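Local coordinates for 39 kDa initiator binding protein (Trichomonas vaginalis, PDB 1Q87) that recognises the initiator element of core promoters, probably serving in transcription start, and is represented here by its C-domain, at residues S117-W128 and W193-I202. Residues are numbered along the deposited sequence; the frame is centred on the assembly and turned at random.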
ATOM      1  N   SER A 117       3.510  -4.273   8.107  1.00 51.66           N
ATOM      2  CA  SER A 117       2.218  -4.775   8.540  1.00 53.07           C
ATOM      3  C   SER A 117       1.539  -5.655   7.491  1.00 57.58           C
ATOM      4  O   SER A 117       1.290  -6.843   7.731  1.00 61.93           O
ATOM      5  CB  SER A 117       1.304  -3.621   8.917  1.00 57.83           C
ATOM      6  OG  SER A 117      -0.005  -4.098   9.153  1.00 70.58           O
ATOM      7  N   LEU A 118       1.273  -5.084   6.315  1.00 55.31           N
ATOM      8  CA  LEU A 118       0.603  -5.811   5.246  1.00 48.60           C
ATOM      9  C   LEU A 118       1.414  -6.994   4.807  1.00 52.30           C
ATOM     10  O   LEU A 118       0.907  -8.110   4.689  1.00 57.95           O
ATOM     11  CB  LEU A 118       0.349  -4.907   4.024  1.00 50.99           C
ATOM     12  CG  LEU A 118      -0.772  -5.207   3.001  1.00 54.04           C
ATOM     13  CD1 LEU A 118      -0.214  -5.241   1.604  1.00 48.03           C
ATOM     14  CD2 LEU A 118      -1.439  -6.524   3.277  1.00 39.76           C
ATOM     15  N   LEU A 119       2.678  -6.740   4.539  1.00 51.16           N
ATOM     16  CA  LEU A 119       3.557  -7.776   4.075  1.00 49.70           C
ATOM     17  C   LEU A 119       3.639  -8.995   5.001  1.00 58.91           C
ATOM     18  O   LEU A 119       3.806 -10.134   4.545  1.00 52.19           O
ATOM     19  CB  LEU A 119       4.934  -7.184   3.885  1.00 47.52           C
ATOM     20  CG  LEU A 119       5.675  -7.644   2.648  1.00 48.41           C
ATOM     21  CD1 LEU A 119       4.701  -7.765   1.492  1.00 51.22           C
ATOM     22  CD2 LEU A 119       6.773  -6.603   2.334  1.00 45.23           C
ATOM     23  N   LEU A 120       3.512  -8.766   6.304  1.00 60.90           N
ATOM     24  CA  LEU A 120       3.625  -9.859   7.254  1.00 64.82           C
ATOM     25  C   LEU A 120       2.410 -10.784   7.177  1.00 69.69           C
ATOM     26  O   LEU A 120       2.547 -12.001   7.320  1.00 70.97           O
ATOM     27  CB  LEU A 120       3.815  -9.305   8.666  1.00 68.38           C
ATOM     28  CG  LEU A 120       4.464 -10.243   9.688  1.00 77.51           C
ATOM     29  CD1 LEU A 120       3.387 -10.950  10.502  1.00 73.99           C
ATOM     30  CD2 LEU A 120       5.397 -11.235   8.962  1.00 73.14           C
ATOM     31  N   ILE A 121       1.237 -10.201   6.923  1.00 71.76           N
ATOM     32  CA  ILE A 121      -0.027 -10.941   6.790  1.00 68.40           C
ATOM     33  C   ILE A 121       0.030 -11.936   5.626  1.00 70.89           C
ATOM     34  O   ILE A 121      -0.244 -13.123   5.799  1.00 75.29           O
ATOM     35  CB  ILE A 121      -1.204  -9.985   6.511  1.00 67.70           C
ATOM     36  CG1 ILE A 121      -1.254  -8.889   7.565  1.00 70.34           C
ATOM     37  CG2 ILE A 121      -2.489 -10.731   6.507  1.00 59.94           C
ATOM     38  CD1 ILE A 121      -1.320  -9.406   8.964  1.00 83.74           C
ATOM     39  N   SER A 122       0.385 -11.446   4.443  1.00 66.84           N
ATOM     40  CA  SER A 122       0.461 -12.297   3.262  1.00 65.50           C
ATOM     41  C   SER A 122       1.536 -13.370   3.387  1.00 71.55           C
ATOM     42  O   SER A 122       1.401 -14.460   2.827  1.00 69.64           O
ATOM     43  CB  SER A 122       0.729 -11.450   2.012  1.00 57.44           C
ATOM     44  OG  SER A 122       1.201 -12.233   0.920  1.00 55.82           O
ATOM     45  N   ASN A 123       2.614 -13.058   4.103  1.00 80.54           N
ATOM     46  CA  ASN A 123       3.698 -14.022   4.274  1.00 85.00           C
ATOM     47  C   ASN A 123       3.243 -15.181   5.139  1.00 83.93           C
ATOM     48  O   ASN A 123       3.841 -16.251   5.099  1.00 86.34           O
ATOM     49  CB  ASN A 123       4.941 -13.366   4.897  1.00 92.15           C
ATOM     50  CG  ASN A 123       5.790 -12.614   3.866  1.00 94.73           C
ATOM     51  OD1 ASN A 123       6.252 -13.192   2.879  1.00 92.62           O
ATOM     52  ND2 ASN A 123       6.000 -11.323   4.100  1.00101.00           N
ATOM     53  N   ASN A 124       2.175 -14.967   5.902  1.00 82.93           N
ATOM     54  CA  ASN A 124       1.633 -15.997   6.784  1.00 85.66           C
ATOM     55  C   ASN A 124       0.372 -16.653   6.252  1.00 84.05           C
ATOM     56  O   ASN A 124      -0.207 -17.488   6.927  1.00 85.03           O
ATOM     57  CB  ASN A 124       1.309 -15.416   8.165  1.00 83.88           C
ATOM     58  CG  ASN A 124       2.538 -14.926   8.895  1.00 88.35           C
ATOM     59  OD1 ASN A 124       3.633 -15.488   8.755  1.00 80.10           O
ATOM     60  ND2 ASN A 124       2.365 -13.880   9.699  1.00 90.34           N
ATOM     61  N   LYS A 125      -0.055 -16.279   5.052  1.00 86.38           N
ATOM     62  CA  LYS A 125      -1.283 -16.823   4.479  1.00 84.54           C
ATOM     63  C   LYS A 125      -1.110 -17.251   3.029  1.00 82.78           C
ATOM     64  O   LYS A 125      -1.911 -16.886   2.166  1.00 82.83           O
ATOM     65  CB  LYS A 125      -2.404 -15.775   4.572  1.00 91.08           C
ATOM     66  CG  LYS A 125      -2.626 -15.207   5.980  1.00 87.78           C
ATOM     67  CD  LYS A 125      -3.983 -15.613   6.532  1.00 86.67           C
ATOM     68  CE  LYS A 125      -5.040 -14.514   6.385  1.00 83.70           C
ATOM     69  NZ  LYS A 125      -5.148 -13.682   7.623  1.00 74.03           N
ATOM     70  N   GLY A 126      -0.055 -18.015   2.761  1.00 83.46           N
ATOM     71  CA  GLY A 126       0.194 -18.499   1.414  1.00 83.90           C
ATOM     72  C   GLY A 126       0.774 -17.515   0.410  1.00 85.86           C
ATOM     73  O   GLY A 126       0.788 -17.796  -0.787  1.00 86.94           O
ATOM     74  N   HIS A 127       1.256 -16.367   0.881  1.00 85.04           N
ATOM     75  CA  HIS A 127       1.861 -15.360   0.006  1.00 77.31           C
ATOM     76  C   HIS A 127       0.966 -14.992  -1.170  1.00 69.88           C
ATOM     77  O   HIS A 127       1.289 -15.249  -2.325  1.00 68.52           O
ATOM     78  CB  HIS A 127       3.199 -15.859  -0.538  1.00 83.97           C
ATOM     79  CG  HIS A 127       4.003 -16.653   0.447  1.00 87.20           C
ATOM     80  ND1 HIS A 127       5.249 -16.261   0.872  1.00 88.33           N
ATOM     81  CD2 HIS A 127       3.751 -17.843   1.047  1.00 92.97           C
ATOM     82  CE1 HIS A 127       5.738 -17.180   1.693  1.00 93.27           C
ATOM     83  NE2 HIS A 127       4.849 -18.147   1.815  1.00 85.94           N
ATOM     84  N   TRP A 128      -0.160 -14.371  -0.876  1.00 70.32           N
ATOM     85  CA  TRP A 128      -1.079 -13.983  -1.924  1.00 67.24           C
ATOM     86  C   TRP A 128      -0.772 -12.631  -2.562  1.00 62.24           C
ATOM     87  O   TRP A 128      -1.084 -12.447  -3.735  1.00 69.45           O
ATOM     88  CB  TRP A 128      -2.530 -14.001  -1.399  1.00 66.90           C
ATOM     89  CG  TRP A 128      -2.728 -13.336  -0.063  1.00 61.79           C
ATOM     90  CD1 TRP A 128      -2.654 -13.925   1.175  1.00 60.36           C
ATOM     91  CD2 TRP A 128      -2.999 -11.945   0.170  1.00 58.69           C
ATOM     92  NE1 TRP A 128      -2.868 -12.978   2.164  1.00 67.43           N
ATOM     93  CE2 TRP A 128      -3.080 -11.759   1.570  1.00 58.23           C
ATOM     94  CE3 TRP A 128      -3.177 -10.838  -0.668  1.00 62.81           C
ATOM     95  CZ2 TRP A 128      -3.327 -10.505   2.143  1.00 67.63           C
ATOM     96  CZ3 TRP A 128      -3.424  -9.584  -0.088  1.00 54.98           C
ATOM     97  CH2 TRP A 128      -3.497  -9.434   1.294  1.00 63.01           C
ATOM     98  N   TRP A 193      -3.875  -2.995   9.003  1.00 52.57           N
ATOM     99  CA  TRP A 193      -4.133  -4.121   8.125  1.00 61.94           C
ATOM    100  C   TRP A 193      -4.482  -5.364   8.941  1.00 64.61           C
ATOM    101  O   TRP A 193      -5.416  -6.081   8.592  1.00 68.98           O
ATOM    102  CB  TRP A 193      -2.925  -4.442   7.239  1.00 61.04           C
ATOM    103  CG  TRP A 193      -2.709  -3.486   6.109  1.00 66.80           C
ATOM    104  CD1 TRP A 193      -1.689  -2.596   5.985  1.00 60.25           C
ATOM    105  CD2 TRP A 193      -3.483  -3.382   4.898  1.00 65.63           C
ATOM    106  NE1 TRP A 193      -1.764  -1.961   4.782  1.00 50.33           N
ATOM    107  CE2 TRP A 193      -2.851  -2.415   4.091  1.00 60.59           C
ATOM    108  CE3 TRP A 193      -4.643  -4.012   4.421  1.00 54.97           C
ATOM    109  CZ2 TRP A 193      -3.341  -2.054   2.819  1.00 60.55           C
ATOM    110  CZ3 TRP A 193      -5.133  -3.655   3.162  1.00 61.08           C
ATOM    111  CH2 TRP A 193      -4.479  -2.684   2.375  1.00 60.19           C
ATOM    112  N   ASP A 194      -3.718  -5.619  10.008  1.00 68.97           N
ATOM    113  CA  ASP A 194      -3.903  -6.788  10.887  1.00 68.32           C
ATOM    114  C   ASP A 194      -5.337  -6.881  11.431  1.00 63.29           C
ATOM    115  O   ASP A 194      -5.968  -7.944  11.406  1.00 54.61           O
ATOM    116  CB  ASP A 194      -2.914  -6.714  12.053  1.00 79.95           C
ATOM    117  CG  ASP A 194      -1.470  -6.446  11.590  1.00 92.80           C
ATOM    118  OD1 ASP A 194      -0.743  -7.428  11.271  1.00 85.26           O
ATOM    119  OD2 ASP A 194      -1.068  -5.246  11.541  1.00 92.60           O
ATOM    120  N   LYS A 195      -5.830  -5.754  11.922  1.00 47.91           N
ATOM    121  CA  LYS A 195      -7.184  -5.620  12.446  1.00 55.35           C
ATOM    122  C   LYS A 195      -8.210  -5.952  11.353  1.00 62.39           C
ATOM    123  O   LYS A 195      -9.171  -6.711  11.574  1.00 67.82           O
ATOM    124  CB  LYS A 195      -7.408  -4.166  12.897  1.00 51.92           C
ATOM    125  CG  LYS A 195      -8.271  -3.980  14.124  1.00 73.54           C
ATOM    126  CD  LYS A 195      -9.690  -4.494  13.930  1.00 87.30           C
ATOM    127  CE  LYS A 195     -10.485  -4.438  15.239  1.00 89.40           C
ATOM    128  NZ  LYS A 195     -10.575  -3.049  15.796  1.00 93.39           N
ATOM    129  N   TYR A 196      -8.010  -5.357  10.179  1.00 63.55           N
ATOM    130  CA  TYR A 196      -8.913  -5.548   9.068  1.00 57.02           C
ATOM    131  C   TYR A 196      -8.979  -6.987   8.619  1.00 63.54           C
ATOM    132  O   TYR A 196     -10.064  -7.483   8.312  1.00 66.19           O
ATOM    133  CB  TYR A 196      -8.525  -4.656   7.891  1.00 59.59           C
ATOM    134  CG  TYR A 196      -9.294  -5.006   6.647  1.00 50.37           C
ATOM    135  CD1 TYR A 196      -8.786  -5.939   5.743  1.00 54.98           C
ATOM    136  CD2 TYR A 196     -10.561  -4.466   6.400  1.00 51.31           C
ATOM    137  CE1 TYR A 196      -9.513  -6.332   4.624  1.00 59.86           C
ATOM    138  CE2 TYR A 196     -11.309  -4.857   5.274  1.00 52.30           C
ATOM    139  CZ  TYR A 196     -10.771  -5.795   4.394  1.00 54.56           C
ATOM    140  OH  TYR A 196     -11.479  -6.232   3.299  1.00 56.98           O
ATOM    141  N   PHE A 197      -7.839  -7.664   8.559  1.00 55.67           N
ATOM    142  CA  PHE A 197      -7.857  -9.063   8.145  1.00 65.37           C
ATOM    143  C   PHE A 197      -8.299  -9.970   9.284  1.00 74.06           C
ATOM    144  O   PHE A 197      -8.452 -11.186   9.111  1.00 74.14           O
ATOM    145  CB  PHE A 197      -6.491  -9.496   7.640  1.00 65.45           C
ATOM    146  CG  PHE A 197      -6.272  -9.201   6.194  1.00 71.07           C
ATOM    147  CD1 PHE A 197      -6.792 -10.043   5.222  1.00 76.11           C
ATOM    148  CD2 PHE A 197      -5.572  -8.077   5.805  1.00 68.03           C
ATOM    149  CE1 PHE A 197      -6.618  -9.775   3.887  1.00 77.01           C
ATOM    150  CE2 PHE A 197      -5.391  -7.794   4.473  1.00 73.84           C
ATOM    151  CZ  PHE A 197      -5.916  -8.648   3.505  1.00 80.91           C
ATOM    152  N   GLU A 198      -8.490  -9.363  10.453  1.00 79.68           N
ATOM    153  CA  GLU A 198      -8.947 -10.084  11.627  1.00 85.22           C
ATOM    154  C   GLU A 198     -10.464 -10.099  11.481  1.00 83.65           C
ATOM    155  O   GLU A 198     -11.107 -11.151  11.510  1.00 84.24           O
ATOM    156  CB  GLU A 198      -8.551  -9.325  12.890  1.00 93.35           C
ATOM    157  CG  GLU A 198      -8.822 -10.064  14.193  1.00106.00           C
ATOM    158  CD  GLU A 198      -8.825  -9.125  15.400  1.00111.84           C
ATOM    159  OE1 GLU A 198      -9.775  -8.319  15.525  1.00113.42           O
ATOM    160  OE2 GLU A 198      -7.876  -9.185  16.216  1.00106.84           O
ATOM    161  N   MET A 199     -11.010  -8.905  11.286  1.00 77.68           N
ATOM    162  CA  MET A 199     -12.437  -8.698  11.116  1.00 75.30           C
ATOM    163  C   MET A 199     -13.016  -9.328   9.860  1.00 74.48           C
ATOM    164  O   MET A 199     -14.205  -9.585   9.811  1.00 77.21           O
ATOM    165  CB  MET A 199     -12.736  -7.208  11.043  1.00 74.67           C
ATOM    166  CG  MET A 199     -12.249  -6.417  12.203  1.00 84.36           C
ATOM    167  SD  MET A 199     -13.627  -6.031  13.243  1.00 96.09           S
ATOM    168  CE  MET A 199     -14.224  -4.541  12.447  1.00100.44           C
ATOM    169  N   LYS A 200     -12.193  -9.547   8.841  1.00 68.72           N
ATOM    170  CA  LYS A 200     -12.676 -10.085   7.578  1.00 65.57           C
ATOM    171  C   LYS A 200     -11.593 -10.949   6.998  1.00 70.57           C
ATOM    172  O   LYS A 200     -10.911 -10.544   6.067  1.00 69.61           O
ATOM    173  CB  LYS A 200     -12.957  -8.943   6.595  1.00 66.67           C
ATOM    174  CG  LYS A 200     -13.564  -7.689   7.214  1.00 63.97           C
ATOM    175  CD  LYS A 200     -15.053  -7.559   6.940  1.00 72.27           C
ATOM    176  CE  LYS A 200     -15.631  -6.344   7.662  1.00 76.30           C
ATOM    177  NZ  LYS A 200     -17.019  -5.983   7.233  1.00 72.75           N
ATOM    178  N   PRO A 201     -11.413 -12.157   7.531  1.00 74.50           N
ATOM    179  CA  PRO A 201     -10.356 -13.009   6.986  1.00 75.06           C
ATOM    180  C   PRO A 201     -10.660 -13.465   5.578  1.00 72.19           C
ATOM    181  O   PRO A 201     -11.695 -13.149   5.027  1.00 75.08           O
ATOM    182  CB  PRO A 201     -10.304 -14.177   7.971  1.00 77.23           C
ATOM    183  CG  PRO A 201     -10.873 -13.589   9.239  1.00 78.23           C
ATOM    184  CD  PRO A 201     -12.018 -12.768   8.720  1.00 76.29           C
ATOM    185  N   ILE A 202      -9.746 -14.245   5.029  1.00 74.79           N
ATOM    186  CA  ILE A 202      -9.868 -14.777   3.698  1.00 77.44           C
ATOM    187  C   ILE A 202     -10.666 -16.082   3.724  1.00 86.98           C
ATOM    188  O   ILE A 202     -10.097 -17.181   3.835  1.00 88.95           O
ATOM    189  CB  ILE A 202      -8.482 -15.055   3.139  1.00 83.85           C
ATOM    190  CG1 ILE A 202      -7.647 -13.778   3.192  1.00 83.84           C
ATOM    191  CG2 ILE A 202      -8.592 -15.605   1.719  1.00 87.14           C
ATOM    192  CD1 ILE A 202      -8.190 -12.670   2.356  1.00 83.39           C
TER
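Leu118 lies over one face of the Trp193 indole, and Ser117 OG sits at the edge of that ring, in its plane. The Phe197 ring has Ile121 CG2 over one face and Tyr196 CD1 over the other, both offset toward the rim, with Ile202 CD1 at its edge. This is helix-helix packing: residues 117-123, the last turns of helix 111-123, pack on the short helix 193-199. The axes of these two short segments come within 9.5 Å, with their N-to-C directions at 40°. The chain between them contains a five-stranded antiparallel sheet, whose strand 157-162 meets Trp128, Trp193 and Phe197.

The Leu118 contact is a CH-pi interaction. Leu118 CG stands 3.7 Å from the centroid of the five-membered ring of Trp193, almost on the ring normal. Trp128 and Phe197 approach from opposite directions, and their planes are inclined at 42°. Trp128 CH2 comes within 3.4 Å of Phe197 CZ. Ser122 CB lies over one face of the Trp128 indole.

At the far end, Lys125 bends its chain and brings CE to 4.2 Å from Ile202 CG1. At the other end is the one hydrogen bond between the segments, from Ser117 to Asp194 OD2. The same OD2 has a weak hydrogen bond with Ser192 OG. Ser117 OG donates to Asp194 OD2 at 2.9 Å, from above the carboxylate plane.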